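Local atomic coordinates of uncharacterized conserved protein YjbQ/UPF0047 family, ortholog yugU B.subtilis (Clostridium acetobutylicum, PDB entry 1VMH), a protein that is of unknown function but belongs to the UPF0047 (YjbQ) family and assembles as three copies of the chain. Residues N34-A39 / V139-I144. Residues are numbered along the deposited sequence; the frame is centred on the assembly and turned at random.
Sequences NLVKKA and VFVKII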
ATOM      1  N   ASN A  34      17.275  -8.849   5.587  1.00 14.07           N
ATOM      2  CA  ASN A  34      18.733  -8.734   5.573  1.00 13.93           C
ATOM      3  C   ASN A  34      19.290  -8.259   4.234  1.00 13.80           C
ATOM      4  O   ASN A  34      20.337  -7.627   4.198  1.00 13.77           O
ATOM      5  CB  ASN A  34      19.431 -10.038   5.966  1.00 15.17           C
ATOM      6  CG  ASN A  34      20.909  -9.830   6.234  1.00 14.84           C
ATOM      7  OD1 ASN A  34      21.280  -9.039   7.131  1.00 18.33           O
ATOM      8  ND2 ASN A  34      21.771 -10.467   5.418  1.00 17.75           N
ATOM      9  N   LEU A  35      18.584  -8.539   3.137  1.00 13.19           N
ATOM     10  CA  LEU A  35      18.964  -8.027   1.824  1.00 13.60           C
ATOM     11  C   LEU A  35      18.820  -6.523   1.841  1.00 16.56           C
ATOM     12  O   LEU A  35      19.653  -5.790   1.288  1.00 13.80           O
ATOM     13  CB  LEU A  35      18.128  -8.645   0.706  1.00 14.97           C
ATOM     14  CG  LEU A  35      18.134 -10.175   0.612  1.00 15.41           C
ATOM     15  CD1 LEU A  35      17.235 -10.618  -0.555  1.00 16.25           C
ATOM     16  CD2 LEU A  35      19.506 -10.771   0.499  1.00 17.02           C
ATOM     17  N   VAL A  36      17.774  -6.025   2.493  1.00 12.90           N
ATOM     18  CA  VAL A  36      17.614  -4.576   2.625  1.00 14.31           C
ATOM     19  C   VAL A  36      18.675  -3.979   3.568  1.00 13.61           C
ATOM     20  O   VAL A  36      19.285  -2.949   3.245  1.00 14.84           O
ATOM     21  CB  VAL A  36      16.161  -4.232   3.043  1.00 14.07           C
ATOM     22  CG1 VAL A  36      15.886  -2.743   3.099  1.00 14.67           C
ATOM     23  CG2 VAL A  36      15.205  -4.921   2.065  1.00 14.11           C
ATOM     24  N   LYS A  37      18.964  -4.649   4.681  1.00 12.88           N
ATOM     25  CA  LYS A  37      20.015  -4.140   5.582  1.00 12.75           C
ATOM     26  C   LYS A  37      21.343  -4.063   4.852  1.00 13.05           C
ATOM     27  O   LYS A  37      22.111  -3.120   5.032  1.00 13.47           O
ATOM     28  CB  LYS A  37      20.144  -5.050   6.794  1.00 13.82           C
ATOM     29  CG  LYS A  37      21.315  -4.732   7.680  1.00 15.61           C
ATOM     30  CD  LYS A  37      21.366  -5.674   8.844  1.00 16.46           C
ATOM     31  CE  LYS A  37      22.417  -5.268   9.858  1.00 25.08           C
ATOM     32  NZ  LYS A  37      23.738  -5.566   9.330  1.00 20.82           N
ATOM     33  N   LYS A  38      21.656  -5.081   4.058  1.00 12.49           N
ATOM     34  CA  LYS A  38      22.935  -5.058   3.306  1.00 13.93           C
ATOM     35  C   LYS A  38      23.005  -3.859   2.368  1.00 13.08           C
ATOM     36  O   LYS A  38      24.065  -3.230   2.266  1.00 14.26           O
ATOM     37  CB  LYS A  38      23.159  -6.363   2.529  1.00 15.01           C
ATOM     38  CG  LYS A  38      23.564  -7.505   3.429  1.00 13.57           C
ATOM     39  CD  LYS A  38      23.564  -8.828   2.696  1.00 16.19           C
ATOM     40  CE  LYS A  38      24.617  -8.862   1.626  1.00 19.80           C
ATOM     41  NZ  LYS A  38      24.826 -10.241   1.020  1.00 14.33           N
ATOM     42  N   ALA A  39      21.916  -3.535   1.686  1.00 14.48           N
ATOM     43  CA  ALA A  39      21.896  -2.368   0.832  1.00 14.24           C
ATOM     44  C   ALA A  39      22.113  -1.068   1.624  1.00 16.01           C
ATOM     45  O   ALA A  39      22.871  -0.214   1.209  1.00 16.12           O
ATOM     46  CB  ALA A  39      20.606  -2.301   0.087  1.00 15.56           C
ATOM     47  N   VAL A 139      14.007  -8.450  -6.889  1.00 14.13           N
ATOM     48  CA  VAL A 139      13.551  -7.346  -6.071  1.00 13.60           C
ATOM     49  C   VAL A 139      14.581  -6.232  -6.134  1.00 13.56           C
ATOM     50  O   VAL A 139      15.803  -6.491  -6.197  1.00 12.88           O
ATOM     51  CB  VAL A 139      13.265  -7.796  -4.635  1.00 14.08           C
ATOM     52  CG1 VAL A 139      14.501  -8.315  -3.922  1.00 17.46           C
ATOM     53  CG2 VAL A 139      12.574  -6.688  -3.814  1.00 17.59           C
ATOM     54  N   PHE A 140      14.089  -4.996  -6.170  1.00 12.95           N
ATOM     55  CA  PHE A 140      14.965  -3.833  -6.261  1.00 12.35           C
ATOM     56  C   PHE A 140      14.996  -3.132  -4.916  1.00 14.07           C
ATOM     57  O   PHE A 140      13.946  -2.920  -4.331  1.00 13.96           O
ATOM     58  CB  PHE A 140      14.443  -2.794  -7.286  1.00 13.21           C
ATOM     59  CG  PHE A 140      14.158  -3.330  -8.681  1.00 13.20           C
ATOM     60  CD1 PHE A 140      14.895  -4.363  -9.240  1.00 15.15           C
ATOM     61  CD2 PHE A 140      13.194  -2.731  -9.475  1.00 13.68           C
ATOM     62  CE1 PHE A 140      14.625  -4.819 -10.526  1.00 18.03           C
ATOM     63  CE2 PHE A 140      12.930  -3.168 -10.740  1.00 15.34           C
ATOM     64  CZ  PHE A 140      13.652  -4.206 -11.267  1.00 15.94           C
ATOM     65  N   VAL A 141      16.169  -2.699  -4.465  1.00 13.52           N
ATOM     66  CA  VAL A 141      16.308  -1.929  -3.241  1.00 12.46           C
ATOM     67  C   VAL A 141      17.051  -0.638  -3.580  1.00 15.13           C
ATOM     68  O   VAL A 141      18.162  -0.688  -4.120  1.00 17.05           O
ATOM     69  CB  VAL A 141      17.045  -2.734  -2.160  1.00 14.89           C
ATOM     70  CG1 VAL A 141      17.184  -1.895  -0.896  1.00 17.60           C
ATOM     71  CG2 VAL A 141      16.314  -4.082  -1.890  1.00 15.96           C
ATOM     72  N   LYS A 142      16.421   0.499  -3.298  1.00 15.70           N
ATOM     73  CA  LYS A 142      17.026   1.803  -3.505  1.00 15.41           C
ATOM     74  C   LYS A 142      17.149   2.511  -2.173  1.00 13.49           C
ATOM     75  O   LYS A 142      16.174   2.561  -1.433  1.00 16.01           O
ATOM     76  CB  LYS A 142      16.217   2.652  -4.470  1.00 15.61           C
ATOM     77  CG  LYS A 142      16.917   3.954  -4.778  1.00 18.63           C
ATOM     78  CD  LYS A 142      16.300   4.614  -5.999  1.00 20.98           C
ATOM     79  CE  LYS A 142      16.928   5.983  -6.217  1.00 21.07           C
ATOM     80  NZ  LYS A 142      18.262   5.861  -6.764  1.00 22.42           N
ATOM     81  N   ILE A 143      18.340   3.021  -1.858  1.00 14.45           N
ATOM     82  CA  ILE A 143      18.570   3.751  -0.619  1.00 15.34           C
ATOM     83  C   ILE A 143      18.697   5.194  -0.989  1.00 17.96           C
ATOM     84  O   ILE A 143      19.480   5.536  -1.876  1.00 21.64           O
ATOM     85  CB  ILE A 143      19.871   3.302   0.078  1.00 17.93           C
ATOM     86  CG1 ILE A 143      19.902   1.784   0.284  1.00 19.03           C
ATOM     87  CG2 ILE A 143      20.037   4.042   1.405  1.00 17.78           C
ATOM     88  CD1 ILE A 143      18.715   1.207   1.041  1.00 18.88           C
ATOM     89  N   ILE A 144      17.939   6.049  -0.320  1.00 19.44           N
ATOM     90  CA  ILE A 144      17.977   7.482  -0.574  1.00 24.20           C
ATOM     91  C   ILE A 144      18.334   8.203   0.726  1.00 24.43           C
ATOM     92  O   ILE A 144      17.606   8.073   1.700  1.00 21.01           O
ATOM     93  CB  ILE A 144      16.622   7.964  -1.102  1.00 24.90           C
ATOM     94  CG1 ILE A 144      16.181   7.116  -2.304  1.00 29.90           C
ATOM     95  CG2 ILE A 144      16.710   9.439  -1.541  1.00 29.22           C
ATOM     96  CD1 ILE A 144      14.719   6.799  -2.310  1.00 34.95           C
ATOM     97  OXT ILE A 144      19.357   8.891   0.859  1.00 26.59           O
TER
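Val-141 lays one methyl on Ala-39, whose CB faces the strand, and the other near Val-36, about one helical turn back, whose side chain reaches over from the flank. Its CG1 meets Ala-39 CB at 3.6 Å. Its CG2 meets CG2 of Val-36 more loosely, at 4.2 Å. With chi1 at 180°, CG1 of Val-141 is trans to the backbone N and is the branch on Ala-39; CG2, beside that N, is the branch near Val-36. The CA atoms of Val-36 and Val-141 are the nearest pair across the segments, 6.6 Å apart. Ile-143 takes the next inward place on the strand. Its CG1 rests 3.7 Å from Ala-39 O, and its CD1 touches Ala-39 CB at 4.1 Å. Ala-39 CB thus faces the neighbouring side chains of Val-141 and Ile-143. No hydrogen bond joins the two segments; the side-chain contacts are apolar, with Ile-143 also lying against the Ala-39 carbonyl. Val-52 and Ala-50 of strand 48-53 extend the apolar surface next to Val-36 and Ile-143, and Ile-17 also touches Ala-39. The other face of the strand meets a second subunit, where Phe-140 makes a cation-pi contact with Lys-119 of that subunit. The axes of 34-39 and 139-143 come within 8.8 Å, and their N-to-C directions differ by 37°. This is the layered alpha/beta packing of a YjbQ-like fold, with helix 33-43 lying over one face of the antiparallel sheet and alternate strand residues facing it.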